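Carboxynorspermidine decarboxylase (Campylobacter jejuni subsp. jejuni 81116, PDB 3N29) probably decarboxylates carboxynorspermidine to norspermidine with the help of pyridoxal-5'-phosphate, as a beta/alpha-barrel enzyme of the basic amino acid decarboxylase family. Local coordinates at residues E197-H202 against K217-K222; K256-S259 against G263-V266; I136-L141 against H145-K150; Y117-K122 against S179-R184. All coordinates share one frame; numbering follows the deposited sequence.

All four contacts lie in or beside the beta/alpha-barrel of one chain. Contacts 1, 2 and 3 each join a barrel strand to the helix beside it, in three different beta-alpha-beta units. Contacts 1 and 2 touch: Phe-219 CE2 lies 3.8 Å from Phe-258 CZ, and their centres are about 12 Å apart. Contact 3 is nested inside the chain loop closed by contact 4, with centres about 10 Å apart. Both reach the second subunit. Contact 1 carries His-200 and His-202 of the pyridoxal-5'-phosphate pocket. The side chain of Tyr-117 in contact 4 is about 4 Å from that cofactor. Those of Val-266 in contact 2 and Phe-138 in contact 3 are about 13 and 12 Å from it.

Contact 1: residues E197-H202 against K217-K222. With PLP (pyridoxal-5'-phosphate), chain C.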
loop_
_atom_site.group_PDB
_atom_site.type_symbol
_atom_site.label_atom_id
_atom_site.label_comp_id
_atom_site.label_asym_id
_atom_site.label_seq_id
_atom_site.Cartn_x
_atom_site.Cartn_y
_atom_site.Cartn_z
ATOM N N GLU A 197 -15.318 -32.420 -3.719
ATOM C CA GLU A 197 -16.725 -32.197 -4.007
ATOM C C GLU A 197 -16.963 -31.024 -4.936
ATOM O O GLU A 197 -18.068 -30.855 -5.425
ATOM C CB GLU A 197 -17.545 -32.043 -2.707
ATOM C CG GLU A 197 -17.882 -33.392 -2.071
ATOM C CD GLU A 197 -18.625 -33.268 -0.701
ATOM O OE1 GLU A 197 -18.836 -32.155 -0.186
ATOM O OE2 GLU A 197 -19.030 -34.297 -0.136
ATOM N N GLY A 198 -15.946 -30.168 -5.148
ATOM C CA GLY A 198 -16.143 -29.046 -6.018
ATOM C C GLY A 198 -14.931 -28.650 -6.846
ATOM O O GLY A 198 -13.764 -28.945 -6.510
ATOM N N LEU A 199 -15.217 -27.932 -7.911
ATOM C CA LEU A 199 -14.177 -27.262 -8.692
ATOM C C LEU A 199 -14.386 -25.774 -8.693
ATOM O O LEU A 199 -15.561 -25.278 -8.648
ATOM C CB LEU A 199 -14.191 -27.797 -10.113
ATOM C CG LEU A 199 -13.803 -29.264 -10.315
ATOM C CD1 LEU A 199 -14.062 -29.627 -11.769
ATOM C CD2 LEU A 199 -12.295 -29.601 -9.875
ATOM N N HIS A 200 -13.272 -25.051 -8.730
ATOM C CA HIS A 200 -13.279 -23.615 -8.609
ATOM C C HIS A 200 -12.433 -23.003 -9.721
ATOM O O HIS A 200 -11.372 -23.518 -10.023
ATOM C CB HIS A 200 -12.690 -23.252 -7.240
ATOM C CG HIS A 200 -12.554 -21.788 -7.001
ATOM N ND1 HIS A 200 -11.471 -21.070 -7.464
ATOM C CD2 HIS A 200 -13.299 -20.923 -6.274
ATOM C CE1 HIS A 200 -11.600 -19.802 -7.096
ATOM N NE2 HIS A 200 -12.685 -19.684 -6.345
ATOM N N PHE A 201 -12.915 -21.958 -10.371
ATOM C CA PHE A 201 -12.043 -21.067 -11.152
ATOM C C PHE A 201 -12.250 -19.593 -10.787
ATOM O O PHE A 201 -13.326 -19.205 -10.316
ATOM C CB PHE A 201 -12.090 -21.288 -12.675
ATOM C CG PHE A 201 -13.395 -20.930 -13.325
ATOM C CD1 PHE A 201 -13.661 -19.616 -13.723
ATOM C CD2 PHE A 201 -14.361 -21.915 -13.519
ATOM C CE1 PHE A 201 -14.905 -19.272 -14.267
ATOM C CE2 PHE A 201 -15.607 -21.628 -14.084
ATOM C CZ PHE A 201 -15.888 -20.299 -14.474
ATOM N N HIS A 202 -11.212 -18.797 -11.045
ATOM C CA HIS A 202 -11.307 -17.354 -11.042
ATOM C C HIS A 202 -10.413 -16.820 -12.132
ATOM O O HIS A 202 -9.182 -16.946 -12.091
ATOM C CB HIS A 202 -11.047 -16.741 -9.634
ATOM C CG HIS A 202 -10.956 -15.244 -9.628
ATOM N ND1 HIS A 202 -12.063 -14.425 -9.589
ATOM C CD2 HIS A 202 -9.873 -14.415 -9.649
ATOM C CE1 HIS A 202 -11.673 -13.161 -9.601
ATOM N NE2 HIS A 202 -10.344 -13.125 -9.634
ATOM N N LYS A 217 -16.821 -21.974 -21.743
ATOM C CA LYS A 217 -16.540 -22.834 -22.889
ATOM C C LYS A 217 -15.192 -23.552 -22.765
ATOM O O LYS A 217 -15.115 -24.783 -23.038
ATOM C CB LYS A 217 -16.633 -22.069 -24.202
ATOM C CG LYS A 217 -18.054 -21.560 -24.509
ATOM C CD LYS A 217 -18.192 -21.042 -25.957
ATOM C CE LYS A 217 -19.410 -20.148 -26.052
ATOM N NZ LYS A 217 -19.881 -19.776 -27.407
ATOM N N VAL A 218 -14.147 -22.805 -22.361
ATOM C CA VAL A 218 -12.810 -23.378 -22.204
ATOM C C VAL A 218 -12.740 -24.325 -20.991
ATOM O O VAL A 218 -12.173 -25.409 -21.041
ATOM C CB VAL A 218 -11.733 -22.277 -22.118
ATOM C CG1 VAL A 218 -10.325 -22.927 -21.919
ATOM C CG2 VAL A 218 -11.777 -21.413 -23.348
ATOM N N PHE A 219 -13.364 -23.932 -19.907
ATOM C CA PHE A 219 -13.440 -24.795 -18.723
ATOM C C PHE A 219 -14.129 -26.142 -18.995
ATOM O O PHE A 219 -13.642 -27.203 -18.542
ATOM C CB PHE A 219 -14.165 -24.030 -17.642
ATOM C CG PHE A 219 -14.381 -24.808 -16.363
ATOM C CD1 PHE A 219 -13.315 -25.202 -15.579
ATOM C CD2 PHE A 219 -15.673 -25.101 -15.929
ATOM C CE1 PHE A 219 -13.528 -25.909 -14.356
ATOM C CE2 PHE A 219 -15.905 -25.790 -14.717
ATOM C CZ PHE A 219 -14.830 -26.209 -13.933
ATOM N N GLU A 220 -15.267 -26.125 -19.704
ATOM C CA GLU A 220 -15.924 -27.395 -20.031
ATOM C C GLU A 220 -15.128 -28.236 -21.016
ATOM O O GLU A 220 -15.095 -29.466 -20.928
ATOM C CB GLU A 220 -17.351 -27.160 -20.566
ATOM C CG GLU A 220 -18.209 -26.450 -19.560
ATOM C CD GLU A 220 -19.655 -26.317 -20.045
ATOM O OE1 GLU A 220 -20.227 -27.344 -20.414
ATOM O OE2 GLU A 220 -20.186 -25.196 -20.048
ATOM N N GLU A 221 -14.459 -27.570 -21.942
ATOM C CA GLU A 221 -13.681 -28.295 -22.918
ATOM C C GLU A 221 -12.528 -29.028 -22.191
ATOM O O GLU A 221 -12.341 -30.221 -22.413
ATOM C CB GLU A 221 -13.187 -27.346 -23.992
ATOM C CG GLU A 221 -12.710 -28.005 -25.241
ATOM C CD GLU A 221 -11.449 -27.342 -25.748
ATOM O OE1 GLU A 221 -11.467 -26.797 -26.868
ATOM O OE2 GLU A 221 -10.441 -27.336 -25.001
ATOM N N LYS A 222 -11.813 -28.344 -21.307
ATOM C CA LYS A 222 -10.653 -28.938 -20.667
ATOM C C LYS A 222 -10.932 -29.805 -19.423
ATOM O O LYS A 222 -10.188 -30.759 -19.159
ATOM C CB LYS A 222 -9.629 -27.851 -20.297
ATOM C CG LYS A 222 -8.812 -27.281 -21.451
ATOM C CD LYS A 222 -7.983 -26.021 -20.948
ATOM C CE LYS A 222 -6.750 -25.654 -21.826
ATOM N NZ LYS A 222 -6.699 -24.189 -22.217
HETATM N N1 PLP C . -12.503 -15.020 -5.965
HETATM C C2 PLP C . -11.138 -15.091 -6.003
HETATM C C2A PLP C . -10.449 -16.423 -5.855
HETATM C C3 PLP C . -10.402 -13.873 -6.134
HETATM O O3 PLP C . -9.007 -13.914 -6.160
HETATM C C4 PLP C . -11.068 -12.636 -6.238
HETATM C C4A PLP C . -10.260 -11.349 -6.334
HETATM C C5 PLP C . -12.471 -12.605 -6.252
HETATM C C6 PLP C . -13.158 -13.829 -6.110
HETATM C C5A PLP C . -13.241 -11.310 -6.373
HETATM O O4P PLP C . -12.854 -10.579 -7.509
HETATM P P PLP C . -13.566 -9.235 -7.925
HETATM O O1P PLP C . -13.502 -8.322 -6.714
HETATM O O2P PLP C . -15.040 -9.568 -8.260
HETATM O O3P PLP C . -12.921 -8.732 -9.135
#
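Segment 197-202 runs beside helix 209-223, and the backbones come closest at Phe-201 and Phe-219, whose CA atoms are 8.6 Å apart. Side chains fill the gap. The edge of the Phe-201 ring points at one face of Phe-219 in an edge-to-face pair. The ring centroids are 5.0 Å apart and the planes meet at 51°. Phe-201 CD2 stands over the centre of the Phe-219 ring, and Phe-201 CE2 is 3.9 Å from Phe-219 CD2. Phe-219 reaches the strand because its CG is anti to the backbone N (chi1 178°). Its far end meets Leu-199, with Leu-199 CD1 4.1 Å from Phe-219 CZ. The contact between the segments is thus wholly apolar and buried.

His-200 points the other way, into the barrel. His-202 lays its ring flat over the cofactor, with CE1 3.5 Å from PLP C4. Gly-237 N bonds to His-202 ND1, which would help fix the rotation of that ring. On the helix side, Phe-219 also packs on Val-233 of strand 232-234 and on Phe-258 of helix 248-262. Phe-201 is further covered by Leu-212, Val-215 and Leu-216 of helix 209-223.

Contact 2: residues K256-S259 against G263-V266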
loop_
_atom_site.group_PDB
_atom_site.type_symbol
_atom_site.label_atom_id
_atom_site.label_comp_id
_atom_site.label_asym_id
_atom_site.label_seq_id
_atom_site.Cartn_x
_atom_site.Cartn_y
_atom_site.Cartn_z
ATOM N N LYS A 256 -27.726 -21.054 -14.787
ATOM C CA LYS A 256 -28.833 -22.048 -14.754
ATOM C C LYS A 256 -28.559 -23.299 -15.659
ATOM O O LYS A 256 -28.731 -24.466 -15.243
ATOM C CB LYS A 256 -30.136 -21.329 -15.112
ATOM C CG LYS A 256 -31.303 -22.236 -15.261
ATOM C CD LYS A 256 -32.663 -21.552 -14.929
ATOM C CE LYS A 256 -33.666 -22.636 -14.566
ATOM N NZ LYS A 256 -34.991 -22.090 -14.113
ATOM N N ASN A 257 -28.159 -23.063 -16.903
ATOM C CA ASN A 257 -27.768 -24.169 -17.817
ATOM C C ASN A 257 -26.647 -25.042 -17.254
ATOM O O ASN A 257 -26.666 -26.254 -17.315
ATOM C CB ASN A 257 -27.383 -23.570 -19.164
ATOM C CG ASN A 257 -28.568 -22.930 -19.825
ATOM O OD1 ASN A 257 -29.697 -23.266 -19.494
ATOM N ND2 ASN A 257 -28.341 -22.029 -20.746
ATOM N N PHE A 258 -25.664 -24.410 -16.644
ATOM C CA PHE A 258 -24.500 -25.150 -16.233
ATOM C C PHE A 258 -24.918 -26.065 -15.095
ATOM O O PHE A 258 -24.543 -27.263 -15.062
ATOM C CB PHE A 258 -23.380 -24.185 -15.812
ATOM C CG PHE A 258 -22.086 -24.855 -15.548
ATOM C CD1 PHE A 258 -21.110 -24.920 -16.527
ATOM C CD2 PHE A 258 -21.831 -25.431 -14.329
ATOM C CE1 PHE A 258 -19.902 -25.560 -16.259
ATOM C CE2 PHE A 258 -20.616 -26.065 -14.072
ATOM C CZ PHE A 258 -19.676 -26.110 -15.010
ATOM N N SER A 259 -25.688 -25.501 -14.176
ATOM C CA SER A 259 -26.203 -26.183 -13.018
ATOM C C SER A 259 -26.973 -27.452 -13.419
ATOM O O SER A 259 -26.744 -28.548 -12.858
ATOM C CB SER A 259 -27.188 -25.264 -12.277
ATOM O OG SER A 259 -27.583 -25.926 -11.103
ATOM N N GLY A 263 -25.651 -31.108 -12.918
ATOM C CA GLY A 263 -26.270 -31.372 -11.623
ATOM C C GLY A 263 -25.475 -30.884 -10.445
ATOM O O GLY A 263 -25.234 -31.669 -9.493
ATOM N N VAL A 264 -25.052 -29.594 -10.522
ATOM C CA VAL A 264 -24.177 -28.986 -9.562
ATOM C C VAL A 264 -24.780 -27.645 -9.042
ATOM O O VAL A 264 -25.574 -26.984 -9.702
ATOM C CB VAL A 264 -22.734 -28.713 -10.131
ATOM C CG1 VAL A 264 -21.990 -30.002 -10.381
ATOM C CG2 VAL A 264 -22.768 -27.831 -11.389
ATOM N N GLN A 265 -24.440 -27.320 -7.821
ATOM C CA GLN A 265 -24.791 -26.041 -7.231
ATOM C C GLN A 265 -23.643 -25.093 -7.710
ATOM O O GLN A 265 -22.466 -25.390 -7.533
ATOM C CB GLN A 265 -24.766 -26.186 -5.716
ATOM C CG GLN A 265 -24.889 -24.863 -4.892
ATOM C CD GLN A 265 -26.143 -24.161 -5.258
ATOM O OE1 GLN A 265 -26.144 -23.126 -5.930
ATOM N NE2 GLN A 265 -27.231 -24.740 -4.868
ATOM N N VAL A 266 -24.005 -23.969 -8.303
ATOM C CA VAL A 266 -23.023 -23.004 -8.782
ATOM C C VAL A 266 -22.900 -21.932 -7.710
ATOM O O VAL A 266 -23.895 -21.538 -7.097
ATOM C CB VAL A 266 -23.508 -22.305 -10.092
ATOM C CG1 VAL A 266 -22.586 -21.174 -10.430
ATOM C CG2 VAL A 266 -23.538 -23.310 -11.286
HETATM O O HOH W 1 -26.823 -23.563 -9.134
#
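Ser-259 meets Val-264 and Gly-263 through both its backbone and its side chain, and this is the tight part of the contact. Its carbonyl O accepts Val-264 N at 3.1 Å, in the carbonyl plane and on a lone pair. Gly-263 N also reaches Ser-259 O, but that bond is weak, with an angle of 117° at the hydrogen. The hydroxyl adds a second firm bond: Ser-259 OG donates to Val-264 O at 2.7 Å. A trans first torsion (chi1 -175°) turns the hydroxyl to that carbonyl, and it comes in nearly along the C=O axis. The serine is therefore held to the chain after the helix at two points.

Next to it is an apolar patch. Phe-258 CE2 lies 3.9 Å from Val-264 CG2, and Phe-258 CD2 lies 4.1 Å from Val-266 CG2. The other flank is looser and wetter. There a water spans the gap, donating to Ser-259 OG and accepting from Val-266 N at 3.0 Å. Gly-263, with positive phi, follows helix 248-262. Together with the Val-264 N to Ser-259 O bond it fits a Schellman-type C-cap. The chain then passes through Val-264 into strand 265-268, the helix-to-strand return of a beta-alpha-beta unit.

Contact 3: residues I136-L141 against H145-K150; sequences IVFNSL and HKFQSK
Leu-141 and His-145 are joined by one turn of helix, with His-145 N donating to Leu-141 O at 2.7 Å. The bond is nearly straight, at 162°, and the donor is tilted 17° from the carbonyl plane. The His-145 side chain then folds back over the same oxygen. Its CB is 3.4 Å from Leu-141 O, and its CG 3.3 Å. The first torsion (chi1 -70°) swings the ring back beside the backbone N, and chi2 then turns one face to Leu-141 O. The oxygen lies 3.1 Å above that plane, toward the rim. ND1 is 3.4 Å from Leu-141 O but makes a poor angle and is not bonded to it. CD2 is more distant, and CE1 is 4.0 Å from Leu-141 O and 4.2 Å from Leu-141 CB.

Deeper in, Phe-138 reaches from the strand toward the helix. Its CE1 lies 3.8 Å from Phe-147 CB, and CZ is near it. The Phe-147 ring leads away toward helix 123-132. Ser-140 N-caps the helix through its OG, which also bonds to Asp-287 of the second subunit. Strand 135-138, a short turn and helix 141-147 make the strand-to-helix half of a beta-alpha-beta unit in the barrel.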
loop_
_atom_site.group_PDB
_atom_site.type_symbol
_atom_site.label_atom_id
_atom_site.label_comp_id
_atom_site.label_asym_id
_atom_site.label_seq_id
_atom_site.Cartn_x
_atom_site.Cartn_y
_atom_site.Cartn_z
ATOM N N ILE A 136 -13.433 -25.578 1.563
ATOM C CA ILE A 136 -12.029 -25.265 1.417
ATOM C C ILE A 136 -11.570 -25.645 0.002
ATOM O O ILE A 136 -11.783 -26.764 -0.471
ATOM C CB ILE A 136 -11.191 -25.925 2.489
ATOM C CG1 ILE A 136 -11.516 -25.330 3.878
ATOM C CG2 ILE A 136 -9.635 -25.662 2.255
ATOM C CD1 ILE A 136 -10.884 -26.193 5.077
ATOM N N VAL A 137 -10.889 -24.717 -0.675
ATOM C CA VAL A 137 -10.477 -24.967 -2.048
ATOM C C VAL A 137 -8.997 -24.909 -2.048
ATOM O O VAL A 137 -8.402 -23.898 -1.571
ATOM C CB VAL A 137 -11.013 -23.958 -3.041
ATOM C CG1 VAL A 137 -10.335 -24.105 -4.426
ATOM C CG2 VAL A 137 -12.519 -24.084 -3.140
ATOM N N PHE A 138 -8.400 -25.991 -2.521
ATOM C CA PHE A 138 -6.932 -26.035 -2.632
ATOM C C PHE A 138 -6.405 -25.578 -3.992
ATOM O O PHE A 138 -7.048 -25.713 -5.037
ATOM C CB PHE A 138 -6.424 -27.438 -2.320
ATOM C CG PHE A 138 -6.775 -27.936 -0.912
ATOM C CD1 PHE A 138 -6.122 -27.435 0.205
ATOM C CD2 PHE A 138 -7.840 -28.889 -0.732
ATOM C CE1 PHE A 138 -6.453 -27.885 1.475
ATOM C CE2 PHE A 138 -8.172 -29.315 0.514
ATOM C CZ PHE A 138 -7.458 -28.827 1.635
ATOM N N ASN A 139 -5.188 -25.049 -3.960
ATOM C CA ASN A 139 -4.504 -24.551 -5.142
ATOM C C ASN A 139 -3.666 -25.612 -5.924
ATOM O O ASN A 139 -3.339 -25.405 -7.054
ATOM C CB ASN A 139 -3.585 -23.365 -4.774
ATOM C CG ASN A 139 -3.023 -22.696 -5.982
ATOM O OD1 ASN A 139 -1.796 -22.774 -6.244
ATOM N ND2 ASN A 139 -3.911 -22.093 -6.776
ATOM N N SER A 140 -3.335 -26.742 -5.304
ATOM C CA SER A 140 -2.548 -27.764 -5.915
ATOM C C SER A 140 -2.919 -29.131 -5.272
ATOM O O SER A 140 -3.433 -29.178 -4.159
ATOM C CB SER A 140 -1.070 -27.468 -5.644
ATOM O OG SER A 140 -0.763 -27.711 -4.249
ATOM N N LEU A 141 -2.521 -30.211 -5.932
ATOM C CA LEU A 141 -2.764 -31.566 -5.407
ATOM C C LEU A 141 -1.982 -31.815 -4.124
ATOM O O LEU A 141 -2.501 -32.441 -3.197
ATOM C CB LEU A 141 -2.401 -32.610 -6.459
ATOM C CG LEU A 141 -3.334 -32.622 -7.665
ATOM C CD1 LEU A 141 -2.887 -33.732 -8.668
ATOM C CD2 LEU A 141 -4.784 -32.825 -7.204
ATOM N N HIS A 145 -3.446 -32.989 -0.732
ATOM C CA HIS A 145 -3.030 -34.248 -0.097
ATOM C C HIS A 145 -2.475 -33.983 1.323
ATOM O O HIS A 145 -2.566 -34.828 2.200
ATOM C CB HIS A 145 -2.018 -34.969 -0.957
ATOM C CG HIS A 145 -2.600 -35.541 -2.220
ATOM N ND1 HIS A 145 -1.861 -35.755 -3.363
ATOM C CD2 HIS A 145 -3.849 -35.964 -2.503
ATOM C CE1 HIS A 145 -2.636 -36.248 -4.308
ATOM N NE2 HIS A 145 -3.850 -36.393 -3.807
ATOM N N LYS A 146 -1.844 -32.842 1.532
ATOM C CA LYS A 146 -1.210 -32.560 2.807
ATOM C C LYS A 146 -2.294 -32.311 3.895
ATOM O O LYS A 146 -2.110 -32.672 5.057
ATOM C CB LYS A 146 -0.364 -31.327 2.671
ATOM C CG LYS A 146 0.597 -31.020 3.803
ATOM C CD LYS A 146 1.181 -29.605 3.550
ATOM C CE LYS A 146 2.352 -29.291 4.448
ATOM N NZ LYS A 146 3.510 -28.702 3.658
ATOM N N PHE A 147 -3.391 -31.664 3.503
ATOM C CA PHE A 147 -4.383 -31.184 4.467
ATOM C C PHE A 147 -5.693 -31.937 4.428
ATOM O O PHE A 147 -6.601 -31.631 5.196
ATOM C CB PHE A 147 -4.614 -29.690 4.251
ATOM C CG PHE A 147 -3.422 -28.855 4.602
ATOM C CD1 PHE A 147 -2.884 -28.915 5.890
ATOM C CD2 PHE A 147 -2.833 -28.011 3.664
ATOM C CE1 PHE A 147 -1.770 -28.141 6.224
ATOM C CE2 PHE A 147 -1.708 -27.261 3.984
ATOM C CZ PHE A 147 -1.182 -27.311 5.256
ATOM N N GLN A 148 -5.782 -32.944 3.581
ATOM C CA GLN A 148 -6.992 -33.761 3.500
ATOM C C GLN A 148 -7.400 -34.285 4.890
ATOM O O GLN A 148 -8.578 -34.178 5.299
ATOM C CB GLN A 148 -6.748 -34.882 2.518
ATOM C CG GLN A 148 -7.738 -35.964 2.466
ATOM C CD GLN A 148 -7.527 -36.795 1.228
ATOM O OE1 GLN A 148 -6.409 -36.927 0.696
ATOM N NE2 GLN A 148 -8.595 -37.281 0.712
ATOM N N SER A 149 -6.452 -34.797 5.650
ATOM C CA SER A 149 -6.808 -35.440 6.937
ATOM C C SER A 149 -7.180 -34.447 8.048
ATOM O O SER A 149 -7.760 -34.856 9.027
ATOM C CB SER A 149 -5.691 -36.346 7.431
ATOM O OG SER A 149 -4.670 -35.565 8.022
ATOM N N LYS A 150 -6.872 -33.155 7.883
ATOM C CA LYS A 150 -7.251 -32.139 8.858
ATOM C C LYS A 150 -8.516 -31.402 8.406
ATOM O O LYS A 150 -8.969 -30.472 9.069
ATOM C CB LYS A 150 -6.117 -31.130 9.041
ATOM C CG LYS A 150 -4.775 -31.759 9.365
ATOM C CD LYS A 150 -4.657 -32.087 10.856
ATOM C CE LYS A 150 -3.239 -31.739 11.433
ATOM N NZ LYS A 150 -2.437 -32.946 11.821
#

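Contact 4: residues Y117-K122 against S179-R184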
loop_
_atom_site.group_PDB
_atom_site.type_symbol
_atom_site.label_atom_id
_atom_site.label_comp_id
_atom_site.label_asym_id
_atom_site.label_seq_id
_atom_site.Cartn_x
_atom_site.Cartn_y
_atom_site.Cartn_z
ATOM N N TYR A 117 -10.042 -20.170 0.211
ATOM C CA TYR A 117 -9.175 -20.598 -0.846
ATOM C C TYR A 117 -7.878 -19.872 -0.563
ATOM O O TYR A 117 -7.889 -18.655 -0.302
ATOM C CB TYR A 117 -9.667 -20.126 -2.244
ATOM C CG TYR A 117 -8.501 -20.107 -3.186
ATOM C CD1 TYR A 117 -7.914 -21.309 -3.634
ATOM C CD2 TYR A 117 -7.905 -18.890 -3.558
ATOM C CE1 TYR A 117 -6.795 -21.299 -4.473
ATOM C CE2 TYR A 117 -6.749 -18.859 -4.363
ATOM C CZ TYR A 117 -6.185 -20.059 -4.804
ATOM O OH TYR A 117 -5.067 -19.971 -5.597
ATOM N N SER A 118 -6.772 -20.573 -0.681
ATOM C CA SER A 118 -5.474 -19.913 -0.587
ATOM C C SER A 118 -4.489 -20.593 -1.504
ATOM O O SER A 118 -4.519 -21.791 -1.611
ATOM C CB SER A 118 -4.945 -20.020 0.801
ATOM O OG SER A 118 -3.656 -19.511 0.840
ATOM N N PRO A 119 -3.601 -19.827 -2.139
ATOM C CA PRO A 119 -2.501 -20.523 -2.864
ATOM C C PRO A 119 -1.526 -21.258 -1.986
ATOM O O PRO A 119 -0.762 -22.036 -2.493
ATOM C CB PRO A 119 -1.764 -19.373 -3.589
ATOM C CG PRO A 119 -2.609 -18.163 -3.376
ATOM C CD PRO A 119 -3.559 -18.363 -2.283
ATOM N N ALA A 120 -1.549 -20.967 -0.696
ATOM C CA ALA A 120 -0.501 -21.303 0.267
ATOM C C ALA A 120 -1.004 -21.569 1.656
ATOM O O ALA A 120 -0.634 -20.793 2.498
ATOM C CB ALA A 120 0.521 -20.102 0.382
ATOM N N PHE A 121 -1.849 -22.583 1.943
ATOM C CA PHE A 121 -2.270 -22.858 3.348
ATOM C C PHE A 121 -1.090 -23.307 4.198
ATOM O O PHE A 121 -0.230 -24.040 3.727
ATOM C CB PHE A 121 -3.367 -23.933 3.479
ATOM C CG PHE A 121 -4.725 -23.523 2.951
ATOM C CD1 PHE A 121 -5.503 -22.584 3.612
ATOM C CD2 PHE A 121 -5.214 -24.090 1.804
ATOM C CE1 PHE A 121 -6.733 -22.159 3.096
ATOM C CE2 PHE A 121 -6.418 -23.699 1.288
ATOM C CZ PHE A 121 -7.209 -22.718 1.950
ATOM N N LYS A 122 -1.079 -22.923 5.470
ATOM C CA LYS A 122 0.019 -23.301 6.365
ATOM C C LYS A 122 -0.478 -24.232 7.493
ATOM O O LYS A 122 -1.624 -24.147 7.954
ATOM C CB LYS A 122 0.687 -22.055 6.940
ATOM C CG LYS A 122 1.521 -21.278 5.900
ATOM C CD LYS A 122 2.010 -19.905 6.443
ATOM C CE LYS A 122 3.025 -20.016 7.520
ATOM N NZ LYS A 122 3.422 -18.568 7.859
ATOM N N SER A 179 1.125 -18.864 -14.692
ATOM C CA SER A 179 0.319 -18.609 -13.500
ATOM C C SER A 179 0.465 -19.743 -12.488
ATOM O O SER A 179 0.421 -20.955 -12.808
ATOM C CB SER A 179 -1.184 -18.407 -13.822
ATOM O OG SER A 179 -1.929 -18.300 -12.589
ATOM N N ARG A 180 0.573 -19.317 -11.231
ATOM C CA ARG A 180 0.671 -20.188 -10.121
ATOM C C ARG A 180 -0.667 -20.549 -9.596
ATOM O O ARG A 180 -0.721 -21.303 -8.672
ATOM C CB ARG A 180 1.506 -19.540 -8.980
ATOM C CG ARG A 180 0.742 -18.482 -8.236
ATOM C CD ARG A 180 1.704 -17.530 -7.522
ATOM N NE ARG A 180 0.977 -16.700 -6.583
ATOM C CZ ARG A 180 0.216 -15.671 -6.927
ATOM N NH1 ARG A 180 0.082 -15.354 -8.197
ATOM N NH2 ARG A 180 -0.401 -14.980 -5.994
ATOM N N LEU A 181 -1.762 -20.010 -10.156
ATOM C CA LEU A 181 -3.100 -20.200 -9.561
ATOM C C LEU A 181 -3.862 -21.277 -10.320
ATOM O O LEU A 181 -4.066 -21.209 -11.548
ATOM C CB LEU A 181 -3.880 -18.909 -9.543
ATOM C CG LEU A 181 -3.171 -17.712 -8.881
ATOM C CD1 LEU A 181 -3.907 -16.379 -9.148
ATOM C CD2 LEU A 181 -3.026 -17.983 -7.434
ATOM N N GLY A 182 -4.266 -22.274 -9.544
ATOM C CA GLY A 182 -4.948 -23.470 -10.029
ATOM C C GLY A 182 -4.069 -24.558 -10.610
ATOM O O GLY A 182 -2.899 -24.362 -10.931
ATOM N N ILE A 183 -4.718 -25.700 -10.836
ATOM C CA ILE A 183 -4.155 -26.894 -11.423
ATOM C C ILE A 183 -4.613 -26.980 -12.915
ATOM O O ILE A 183 -5.822 -26.736 -13.220
ATOM C CB ILE A 183 -4.733 -28.110 -10.580
ATOM C CG1 ILE A 183 -4.396 -27.968 -9.081
ATOM C CG2 ILE A 183 -4.281 -29.474 -11.081
ATOM C CD1 ILE A 183 -5.303 -28.880 -8.227
ATOM N N ARG A 184 -3.686 -27.280 -13.840
ATOM C CA ARG A 184 -3.982 -27.370 -15.266
ATOM C C ARG A 184 -4.648 -28.737 -15.500
ATOM O O ARG A 184 -4.470 -29.683 -14.705
ATOM C CB ARG A 184 -2.740 -27.179 -16.132
ATOM C CG ARG A 184 -2.180 -25.790 -16.074
ATOM C CD ARG A 184 -0.897 -25.644 -16.901
ATOM N NE ARG A 184 0.164 -26.459 -16.325
ATOM C CZ ARG A 184 1.296 -26.785 -16.968
ATOM N NH1 ARG A 184 1.548 -26.319 -18.181
ATOM N NH2 ARG A 184 2.206 -27.535 -16.369
#
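A single methyl group, Leu-181 CD2, carries nearly the whole contact, and it sits close to a polar atom, Tyr-117 OH, at 3.4 Å. The tyrosine comes from strand 113-118 of the barrel. An extended first torsion (chi1 157°) carries its ring toward the loop 179-184. The two side chains meet at about a right angle. Pro-119 lies alongside Leu-181, pointing the same way, and its CG is 4.1 Å from the same CD2. This methyl also lies over one face of the Arg-180 guanidinium, 4.0 Å above its plane.

Two ST turns shape the facing backbones. Ser-118 OG accepts Ala-120 N at 3.0 Å, and Ser-179 OG accepts Leu-181 N at 3.0 Å. The second turn sets the backbone from which Leu-181 projects.

The second subunit is close by. Arg-180 bonds to the carbonyl oxygens of Gly-346 and Leu-350 of that subunit, and Leu-181 packs on its Cys-349. Tyr-117 is also near the cofactor. The two segments thus meet by van der Waals contact, while the hydrogen bonds of Arg-180 run to the neighbouring chain, so the loop's position probably depends on the dimer.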